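Local coordinates for protein toll-like receptor 6, Variable lymphocyte receptor B (Mus musculus, PDB 3A79) that probably recognises diacylated bacterial lipopeptides together with TLR2, here as an ectodomain joined by engineering to a hagfish lymphocyte-receptor module, at residues B[297-302]-B[330-335]; B[351-356]-B[374-379]; B[395-400]-B[423-428]. One frame throughout, in Å; residues are numbered along the deposited sequence.

How the contacts relate
All three contacts lie in the Toll-like receptor 6 part of the fusion, in series along the chain, on the loop-bearing outer side of the leucine-rich-repeat solenoid. Each joins the polypeptide leading to one of the successive parallel strands 306-314, 335-339, 357-359, 381-383, 407-409 and 432-434 to a later turn. Contacts 1 and 2 have centres 12 Å apart and touch: the O of Lys334 receives a probable hydrogen bond from the N of Thr356, 2.8 Å away. Contact 3 is farther on, its centre 16 Å from contact 2 and 28 Å from contact 1. Such packing, repeated turn by turn, lines the convex side of the arch and probably contributes to its shape; contacts 2 and 3 also share the neighbourhood of one glycan.

Contact 1: residues B[297-302]-B[330-335]; sequences FTYSET and EMNIKM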
loop_
_atom_site.group_PDB
_atom_site.type_symbol
_atom_site.label_atom_id
_atom_site.label_comp_id
_atom_site.label_asym_id
_atom_site.label_seq_id
_atom_site.Cartn_x
_atom_site.Cartn_y
_atom_site.Cartn_z
ATOM N N PHE B 297 -20.698 -26.441 4.453
ATOM C CA PHE B 297 -21.511 -25.481 5.184
ATOM C C PHE B 297 -22.697 -25.026 4.343
ATOM O O PHE B 297 -22.595 -24.901 3.124
ATOM C CB PHE B 297 -20.674 -24.274 5.622
ATOM C CG PHE B 297 -20.115 -23.477 4.481
ATOM C CD1 PHE B 297 -20.748 -22.322 4.050
ATOM C CD2 PHE B 297 -18.956 -23.892 3.830
ATOM C CE1 PHE B 297 -20.233 -21.591 2.987
ATOM C CE2 PHE B 297 -18.437 -23.176 2.776
ATOM C CZ PHE B 297 -19.072 -22.020 2.352
ATOM N N THR B 298 -23.825 -24.807 5.007
ATOM C CA THR B 298 -24.976 -24.152 4.406
ATOM C C THR B 298 -25.513 -23.144 5.405
ATOM O O THR B 298 -25.636 -23.441 6.594
ATOM C CB THR B 298 -26.117 -25.147 4.011
ATOM O OG1 THR B 298 -26.069 -26.325 4.832
ATOM C CG2 THR B 298 -26.009 -25.545 2.537
ATOM N N TYR B 299 -25.823 -21.947 4.924
ATOM C CA TYR B 299 -26.430 -20.931 5.770
ATOM C C TYR B 299 -27.933 -20.853 5.577
ATOM O O TYR B 299 -28.414 -20.399 4.537
ATOM C CB TYR B 299 -25.808 -19.583 5.483
ATOM C CG TYR B 299 -24.360 -19.557 5.830
ATOM C CD1 TYR B 299 -23.395 -19.457 4.843
ATOM C CD2 TYR B 299 -23.952 -19.670 7.147
ATOM C CE1 TYR B 299 -22.073 -19.443 5.157
ATOM C CE2 TYR B 299 -22.629 -19.657 7.472
ATOM C CZ TYR B 299 -21.689 -19.539 6.473
ATOM O OH TYR B 299 -20.356 -19.519 6.799
ATOM N N SER B 300 -28.668 -21.300 6.590
ATOM C CA SER B 300 -30.118 -21.264 6.555
ATOM C C SER B 300 -30.593 -20.102 7.395
ATOM O O SER B 300 -29.790 -19.439 8.044
ATOM C CB SER B 300 -30.695 -22.557 7.122
ATOM O OG SER B 300 -29.928 -23.676 6.720
ATOM N N GLU B 301 -31.900 -19.866 7.381
ATOM C CA GLU B 301 -32.520 -18.875 8.248
ATOM C C GLU B 301 -31.778 -18.815 9.573
ATOM O O GLU B 301 -31.546 -19.846 10.207
ATOM C CB GLU B 301 -33.980 -19.243 8.497
ATOM C CG GLU B 301 -34.195 -20.680 9.002
ATOM C CD GLU B 301 -34.559 -21.675 7.895
ATOM O OE1 GLU B 301 -34.109 -21.501 6.741
ATOM O OE2 GLU B 301 -35.302 -22.639 8.186
ATOM N N THR B 302 -31.398 -17.610 9.985
ATOM C CA THR B 302 -30.635 -17.437 11.217
ATOM C C THR B 302 -31.083 -16.204 11.987
ATOM O O THR B 302 -31.646 -15.281 11.412
ATOM C CB THR B 302 -29.131 -17.305 10.929
ATOM O OG1 THR B 302 -28.433 -16.970 12.135
ATOM C CG2 THR B 302 -28.886 -16.216 9.899
ATOM N N GLU B 330 -20.726 -16.040 1.322
ATOM C CA GLU B 330 -22.046 -16.666 1.231
ATOM C C GLU B 330 -22.861 -16.603 2.531
ATOM O O GLU B 330 -23.778 -17.400 2.712
ATOM C CB GLU B 330 -21.932 -18.141 0.805
ATOM C CG GLU B 330 -20.908 -18.453 -0.283
ATOM C CD GLU B 330 -21.083 -19.860 -0.848
ATOM O OE1 GLU B 330 -20.071 -20.562 -1.097
ATOM O OE2 GLU B 330 -22.248 -20.262 -1.042
ATOM N N MET B 331 -22.536 -15.685 3.437
ATOM C CA MET B 331 -23.293 -15.560 4.687
ATOM C C MET B 331 -24.545 -14.733 4.466
ATOM O O MET B 331 -24.521 -13.747 3.722
ATOM C CB MET B 331 -22.457 -14.941 5.814
ATOM C CG MET B 331 -21.409 -15.870 6.399
ATOM S SD MET B 331 -20.450 -15.143 7.742
ATOM C CE MET B 331 -19.823 -16.656 8.465
ATOM N N ASN B 332 -25.636 -15.141 5.111
ATOM C CA ASN B 332 -26.928 -14.482 4.939
ATOM C C ASN B 332 -27.335 -13.623 6.131
ATOM O O ASN B 332 -28.456 -13.723 6.637
ATOM C CB ASN B 332 -28.027 -15.489 4.602
ATOM C CG ASN B 332 -28.249 -16.510 5.705
ATOM O OD1 ASN B 332 -27.383 -16.720 6.555
ATOM N ND2 ASN B 332 -29.414 -17.160 5.690
ATOM N N ILE B 333 -26.413 -12.768 6.557
ATOM C CA ILE B 333 -26.669 -11.824 7.628
ATOM C C ILE B 333 -26.660 -10.407 7.053
ATOM O O ILE B 333 -26.304 -10.219 5.896
ATOM C CB ILE B 333 -25.612 -11.973 8.718
ATOM C CG1 ILE B 333 -24.215 -11.794 8.119
ATOM C CG2 ILE B 333 -25.733 -13.339 9.373
ATOM C CD1 ILE B 333 -23.117 -12.485 8.902
ATOM N N LYS B 334 -27.065 -9.419 7.849
ATOM C CA LYS B 334 -27.091 -8.027 7.394
ATOM C C LYS B 334 -25.752 -7.308 7.540
ATOM O O LYS B 334 -25.408 -6.465 6.718
ATOM C CB LYS B 334 -28.201 -7.228 8.091
ATOM C CG LYS B 334 -29.555 -7.377 7.393
ATOM C CD LYS B 334 -30.694 -6.658 8.115
ATOM C CE LYS B 334 -32.042 -7.281 7.728
ATOM N NZ LYS B 334 -33.153 -6.976 8.687
ATOM N N MET B 335 -24.992 -7.639 8.579
ATOM C CA MET B 335 -23.724 -6.957 8.804
ATOM C C MET B 335 -22.536 -7.890 8.985
ATOM O O MET B 335 -22.555 -8.769 9.843
ATOM C CB MET B 335 -23.832 -6.039 10.011
ATOM C CG MET B 335 -25.052 -5.165 10.003
ATOM S SD MET B 335 -25.287 -4.480 11.639
ATOM C CE MET B 335 -23.755 -3.549 11.795
#
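Tyr299 reaches from 297-302 to lie against Met331 and its neighbours. Its CB rests 3.4 Å from Asn332 OD1. With CG anti to the carbonyl carbon (chi1 -64°), the ring passes beside the backbone of Glu330, whose O approaches CD1 obliquely. Farther out, Met331 CG sits over one face, toward the rim, in a CH-pi contact 4.0 Å from the centroid of the Tyr299 ring. Met331 SD lies obliquely to the same ring, a Met-aromatic contact, and Met331 CE reaches Tyr299 OH at 3.4 Å. Tyrosine suits the place because its flat ring gives methionine an apolar face while its hydroxyl hydrogen-bonds to the backbone O of Val327. Asn332 adds a straight but weak bond, ND2 to Ser300 O (3.3 Å, 173°), and its OD1 is held by Trp274 NE1; Thr302 CG2 packs beside that same oxygen at 3.7 Å. Phe297 contributes its ring end, near the Glu330 carboxylate. Around this contact, Phe297 and Tyr299 lean on helix 263-273, Phe297 also meets helix 321-329, and Met331 and Ile333 pack inward against Leu307 of strand 306-314.

Contact 2: residues B[351-356]-B[374-379]; sequences SPSSFT and STLKRL. With NAG (2-acetamido-2-deoxy-beta-D-glucopyranose), chain H.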
loop_
_atom_site.group_PDB
_atom_site.type_symbol
_atom_site.label_atom_id
_atom_site.label_comp_id
_atom_site.label_asym_id
_atom_site.label_seq_id
_atom_site.Cartn_x
_atom_site.Cartn_y
_atom_site.Cartn_z
ATOM N N SER B 351 -24.786 -15.570 -4.961
ATOM C CA SER B 351 -26.197 -15.260 -5.153
ATOM C C SER B 351 -26.451 -13.935 -4.446
ATOM O O SER B 351 -25.679 -13.559 -3.562
ATOM C CB SER B 351 -27.078 -16.364 -4.546
ATOM O OG SER B 351 -26.889 -17.622 -5.182
ATOM N N PRO B 352 -27.518 -13.211 -4.836
ATOM C CA PRO B 352 -27.870 -11.940 -4.190
ATOM C C PRO B 352 -27.829 -12.053 -2.671
ATOM O O PRO B 352 -28.606 -12.828 -2.116
ATOM C CB PRO B 352 -29.307 -11.712 -4.649
ATOM C CG PRO B 352 -29.355 -12.338 -5.987
ATOM C CD PRO B 352 -28.404 -13.511 -5.973
ATOM N N SER B 353 -26.944 -11.312 -2.011
ATOM C CA SER B 353 -26.853 -11.408 -0.559
ATOM C C SER B 353 -27.748 -10.379 0.102
ATOM O O SER B 353 -28.505 -9.676 -0.566
ATOM C CB SER B 353 -25.416 -11.250 -0.065
ATOM O OG SER B 353 -25.043 -9.888 -0.064
ATOM N N SER B 354 -27.664 -10.303 1.423
ATOM C CA SER B 354 -28.528 -9.415 2.181
ATOM C C SER B 354 -27.669 -8.500 3.022
ATOM O O SER B 354 -28.174 -7.701 3.809
ATOM C CB SER B 354 -29.508 -10.209 3.048
ATOM O OG SER B 354 -28.824 -11.131 3.873
ATOM N N PHE B 355 -26.359 -8.625 2.843
ATOM C CA PHE B 355 -25.426 -7.685 3.435
ATOM C C PHE B 355 -25.929 -6.290 3.152
ATOM O O PHE B 355 -26.187 -5.938 2.004
ATOM C CB PHE B 355 -24.039 -7.828 2.814
ATOM C CG PHE B 355 -23.321 -9.083 3.206
ATOM C CD1 PHE B 355 -22.628 -9.817 2.260
ATOM C CD2 PHE B 355 -23.333 -9.520 4.518
ATOM C CE1 PHE B 355 -21.964 -10.967 2.610
ATOM C CE2 PHE B 355 -22.667 -10.671 4.881
ATOM C CZ PHE B 355 -21.979 -11.396 3.923
ATOM N N THR B 356 -26.085 -5.499 4.199
ATOM C CA THR B 356 -26.386 -4.090 4.029
ATOM C C THR B 356 -25.301 -3.259 4.695
ATOM O O THR B 356 -25.298 -2.032 4.601
ATOM C CB THR B 356 -27.773 -3.723 4.583
ATOM O OG1 THR B 356 -27.784 -3.868 6.009
ATOM C CG2 THR B 356 -28.825 -4.628 3.971
ATOM N N SER B 374 -22.515 -7.745 -8.825
ATOM C CA SER B 374 -23.905 -7.343 -9.021
ATOM C C SER B 374 -24.807 -7.993 -7.987
ATOM O O SER B 374 -25.989 -8.220 -8.217
ATOM C CB SER B 374 -24.363 -7.727 -10.431
ATOM O OG SER B 374 -23.883 -9.013 -10.793
ATOM N N THR B 375 -24.244 -8.263 -6.826
ATOM C CA THR B 375 -24.867 -9.171 -5.893
ATOM C C THR B 375 -24.783 -8.558 -4.484
ATOM O O THR B 375 -24.932 -9.230 -3.463
ATOM C CB THR B 375 -24.163 -10.534 -6.026
ATOM O OG1 THR B 375 -25.124 -11.590 -6.015
ATOM C CG2 THR B 375 -23.111 -10.736 -4.956
ATOM N N LEU B 376 -24.541 -7.250 -4.459
ATOM C CA LEU B 376 -24.550 -6.470 -3.232
ATOM C C LEU B 376 -25.501 -5.283 -3.404
ATOM O O LEU B 376 -25.214 -4.160 -2.987
ATOM C CB LEU B 376 -23.136 -5.991 -2.888
ATOM C CG LEU B 376 -22.106 -7.063 -2.498
ATOM C CD1 LEU B 376 -20.706 -6.485 -2.504
ATOM C CD2 LEU B 376 -22.415 -7.704 -1.141
ATOM N N LYS B 377 -26.643 -5.547 -4.027
ATOM C CA LYS B 377 -27.601 -4.495 -4.327
ATOM C C LYS B 377 -28.369 -4.038 -3.092
ATOM O O LYS B 377 -29.140 -3.089 -3.155
ATOM C CB LYS B 377 -28.572 -4.946 -5.417
ATOM C CG LYS B 377 -27.993 -4.975 -6.821
ATOM C CD LYS B 377 -29.028 -5.515 -7.798
ATOM C CE LYS B 377 -28.472 -5.680 -9.198
ATOM N NZ LYS B 377 -28.311 -4.373 -9.870
ATOM N N ARG B 378 -28.169 -4.712 -1.966
ATOM C CA ARG B 378 -28.803 -4.267 -0.727
ATOM C C ARG B 378 -27.805 -3.475 0.113
ATOM O O ARG B 378 -28.202 -2.672 0.962
ATOM C CB ARG B 378 -29.417 -5.440 0.063
ATOM C CG ARG B 378 -30.784 -5.888 -0.445
ATOM C CD ARG B 378 -31.231 -7.194 0.216
ATOM N NE ARG B 378 -32.636 -7.542 -0.034
ATOM C CZ ARG B 378 -33.264 -8.588 0.508
ATOM N NH1 ARG B 378 -32.619 -9.407 1.338
ATOM N NH2 ARG B 378 -34.542 -8.815 0.223
ATOM N N LEU B 379 -26.517 -3.693 -0.157
ATOM C CA LEU B 379 -25.414 -3.033 0.562
ATOM C C LEU B 379 -25.508 -1.514 0.610
ATOM O O LEU B 379 -25.465 -0.851 -0.428
ATOM C CB LEU B 379 -24.069 -3.419 -0.060
ATOM C CG LEU B 379 -22.830 -2.850 0.618
ATOM C CD1 LEU B 379 -22.877 -3.137 2.095
ATOM C CD2 LEU B 379 -21.589 -3.447 -0.004
HETATM C C1 NAG H . -25.071 -3.045 -13.926
HETATM C C2 NAG H . -26.389 -3.634 -14.435
HETATM C C3 NAG H . -26.608 -3.391 -15.929
HETATM C C4 NAG H . -26.451 -1.894 -16.227
HETATM C C5 NAG H . -25.091 -1.393 -15.712
HETATM C C6 NAG H . -24.893 0.114 -15.908
HETATM C C7 NAG H . -27.175 -5.436 -13.096
HETATM C C8 NAG H . -28.452 -4.667 -12.885
HETATM N N2 NAG H . -26.423 -5.045 -14.119
HETATM O O3 NAG H . -27.854 -3.911 -16.374
HETATM O O4 NAG H . -26.633 -1.681 -17.621
HETATM O O5 NAG H . -24.905 -1.693 -14.335
HETATM O O6 NAG H . -25.334 0.849 -14.784
HETATM O O7 NAG H . -26.862 -6.362 -12.350
#
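The first torsion of Ser353 (chi1 78°) sets OG between its backbone N and carbonyl carbon and brings it near Thr375 O as a weak second donor, beside the main bond from Ser353 N; Leu376, with CG anti to the carbonyl carbon (chi1 -67°), then sends CD2 back toward that OG. The main bond, from Ser353 N to Thr375 O, is nearly straight at 3.2 Å, the donor standing clear of the carbonyl plane by 29°. Ser353 OG is also the weak acceptor of Phe355 N. A small residue with a hydroxyl suits the spot, since the one OG serves two backbone groups, both weakly. Leu376 CD2 goes on to the edge of the Phe355 ring, 4.0 Å from Phe355 CD1, where two apolar side chains cover each other away from water.

Arg378 runs extended across the outer surface. Its CD passes Ser353 O, and the guanidinium meets Ser354 CB edge-on, with NH1 3.6 Å away. Its CB meets Thr356 CG2 at 4.0 Å, so the aliphatic part of the chain does the packing while the charged end lies at an exposed position. Leu379 CD1 closes the far end against the Thr356 backbone.

Lys377 turns instead to the glycan, its CE 3.6 Å from NAG O7. An alanine here takes away that flank, and the acetamido group of the sugar would probably be freer to turn. Within the fold, Leu376 and Leu379 lie on Leu358 of strand 357-359, and the Thr356 backbone bonds both to Lys334, just ahead of strand 335-339, and to Gln380 and Thr381, the latter in strand 381-383.

Contact 3: residues B[395-400]-B[423-428]; sequences VALMTK and TCAWAE
Ala396 and Trp426 make the main apolar contact. The alanine methyl stands over the indole, 3.7 Å from the centroid of the Trp426 five-membered ring and only 16° off its normal, a CH-pi contact in which CB comes nearest CE2 at 3.5 Å. A side chain of one carbon is what lets helix 394-397 lie so close to a broad ring. At the far end of the indole, Val395 CG1 touches CH2 at 4.3 Å. On the outer side, Leu397 CD1 meets Ala425 CB at 4.1 Å, another apolar touch.

The hydrogen bonds centre on Thr399. Its OG1, placed between the backbone N and the carbonyl carbon (chi1 68°), receives Ala427 N at 3.1 Å in a bent bond, its N-H...O angle 139°, and donates to Ala396 O at 3.2 Å. One hydroxyl thus acts as acceptor toward 423-428 and as donor toward its own turn. Threonine suits this buried spot because its polar atom is engaged by two backbone groups, while its apolar CG2 packs 3.9 Å from Trp426 CZ3. The small methyl of Ala427 fits beside the threonine.

Trp426 is also held through its NE1, which hydrogen-bonds to Cys447 O, and neighbouring Cys424 is disulfide-bonded to that same Cys447. The convex side of a leucine-rich-repeat solenoid carries varied helices, turns and loops, and this contact joins two such consecutive segments, a short helical segment and a loop, ahead of strands 407-409 and 432-434, within the receptor part of the fusion.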
loop_
_atom_site.group_PDB
_atom_site.type_symbol
_atom_site.label_atom_id
_atom_site.label_comp_id
_atom_site.label_asym_id
_atom_site.label_seq_id
_atom_site.Cartn_x
_atom_site.Cartn_y
_atom_site.Cartn_z
ATOM N N VAL B 395 -12.088 1.965 -8.259
ATOM C CA VAL B 395 -12.940 2.106 -7.075
ATOM C C VAL B 395 -14.315 2.719 -7.393
ATOM O O VAL B 395 -15.250 2.634 -6.598
ATOM C CB VAL B 395 -12.233 2.960 -5.970
ATOM C CG1 VAL B 395 -13.095 3.079 -4.711
ATOM C CG2 VAL B 395 -10.862 2.385 -5.629
ATOM N N ALA B 396 -14.439 3.344 -8.555
ATOM C CA ALA B 396 -15.721 3.906 -8.957
ATOM C C ALA B 396 -16.506 2.834 -9.679
ATOM O O ALA B 396 -17.718 2.727 -9.517
ATOM C CB ALA B 396 -15.520 5.117 -9.862
ATOM N N LEU B 397 -15.798 2.037 -10.474
ATOM C CA LEU B 397 -16.424 0.987 -11.266
ATOM C C LEU B 397 -16.954 -0.118 -10.359
ATOM O O LEU B 397 -17.837 -0.887 -10.746
ATOM C CB LEU B 397 -15.421 0.421 -12.277
ATOM C CG LEU B 397 -15.956 -0.572 -13.315
ATOM C CD1 LEU B 397 -16.816 0.131 -14.361
ATOM C CD2 LEU B 397 -14.824 -1.360 -13.976
ATOM N N MET B 398 -16.409 -0.183 -9.149
ATOM C CA MET B 398 -16.813 -1.167 -8.156
ATOM C C MET B 398 -18.263 -0.999 -7.717
ATOM O O MET B 398 -18.982 -1.975 -7.527
ATOM C CB MET B 398 -15.914 -1.058 -6.933
ATOM C CG MET B 398 -16.394 -1.864 -5.740
ATOM S SD MET B 398 -15.189 -1.802 -4.411
ATOM C CE MET B 398 -15.759 -0.371 -3.499
ATOM N N THR B 399 -18.686 0.247 -7.551
ATOM C CA THR B 399 -20.017 0.539 -7.034
ATOM C C THR B 399 -21.082 0.571 -8.130
ATOM O O THR B 399 -22.255 0.821 -7.855
ATOM C CB THR B 399 -20.030 1.881 -6.268
ATOM O OG1 THR B 399 -19.817 2.968 -7.180
ATOM C CG2 THR B 399 -18.933 1.893 -5.212
ATOM N N LYS B 400 -20.668 0.314 -9.367
ATOM C CA LYS B 400 -21.561 0.399 -10.518
ATOM C C LYS B 400 -22.946 -0.203 -10.252
ATOM O O LYS B 400 -23.970 0.413 -10.548
ATOM C CB LYS B 400 -20.917 -0.253 -11.749
ATOM C CG LYS B 400 -21.757 -0.160 -13.017
ATOM C CD LYS B 400 -20.968 -0.543 -14.270
ATOM C CE LYS B 400 -20.812 -2.052 -14.424
ATOM N NZ LYS B 400 -20.627 -2.442 -15.859
ATOM N N THR B 423 -12.369 6.819 -16.912
ATOM C CA THR B 423 -13.816 6.681 -17.120
ATOM C C THR B 423 -14.622 6.564 -15.818
ATOM O O THR B 423 -14.296 5.769 -14.924
ATOM C CB THR B 423 -14.172 5.497 -18.056
ATOM O OG1 THR B 423 -13.576 5.703 -19.345
ATOM C CG2 THR B 423 -15.690 5.379 -18.215
ATOM N N CYS B 424 -15.686 7.366 -15.743
ATOM C CA CYS B 424 -16.524 7.473 -14.554
ATOM C C CYS B 424 -17.716 6.555 -14.674
ATOM O O CYS B 424 -18.305 6.450 -15.749
ATOM C CB CYS B 424 -17.019 8.912 -14.369
ATOM S SG CYS B 424 -17.187 9.413 -12.640
ATOM N N ALA B 425 -18.058 5.904 -13.559
ATOM C CA ALA B 425 -19.206 4.995 -13.464
ATOM C C ALA B 425 -19.706 4.863 -12.026
ATOM O O ALA B 425 -20.040 3.761 -11.586
ATOM C CB ALA B 425 -18.848 3.618 -14.013
ATOM N N TRP B 426 -19.764 5.981 -11.300
ATOM C CA TRP B 426 -20.151 5.959 -9.887
ATOM C C TRP B 426 -21.584 5.500 -9.677
ATOM O O TRP B 426 -22.431 5.633 -10.558
ATOM C CB TRP B 426 -19.962 7.333 -9.229
ATOM C CG TRP B 426 -18.575 7.590 -8.702
ATOM C CD1 TRP B 426 -17.694 8.515 -9.159
ATOM C CD2 TRP B 426 -17.917 6.911 -7.620
ATOM N NE1 TRP B 426 -16.531 8.460 -8.441
ATOM C CE2 TRP B 426 -16.640 7.484 -7.486
ATOM C CE3 TRP B 426 -18.284 5.875 -6.754
ATOM C CZ2 TRP B 426 -15.725 7.060 -6.520
ATOM C CZ3 TRP B 426 -17.371 5.452 -5.796
ATOM C CH2 TRP B 426 -16.110 6.044 -5.688
ATOM N N ALA B 427 -21.848 4.955 -8.496
ATOM C CA ALA B 427 -23.207 4.636 -8.108
ATOM C C ALA B 427 -23.937 5.945 -7.872
ATOM O O ALA B 427 -23.527 6.763 -7.056
ATOM C CB ALA B 427 -23.221 3.779 -6.857
ATOM N N GLU B 428 -25.028 6.134 -8.596
ATOM C CA GLU B 428 -25.755 7.392 -8.593
ATOM C C GLU B 428 -26.309 7.719 -7.209
ATOM O O GLU B 428 -26.893 8.776 -6.995
ATOM C CB GLU B 428 -26.889 7.321 -9.622
ATOM C CG GLU B 428 -26.459 6.772 -10.997
ATOM C CD GLU B 428 -26.048 5.293 -10.969
ATOM O OE1 GLU B 428 -25.036 4.936 -11.616
ATOM O OE2 GLU B 428 -26.732 4.489 -10.298
#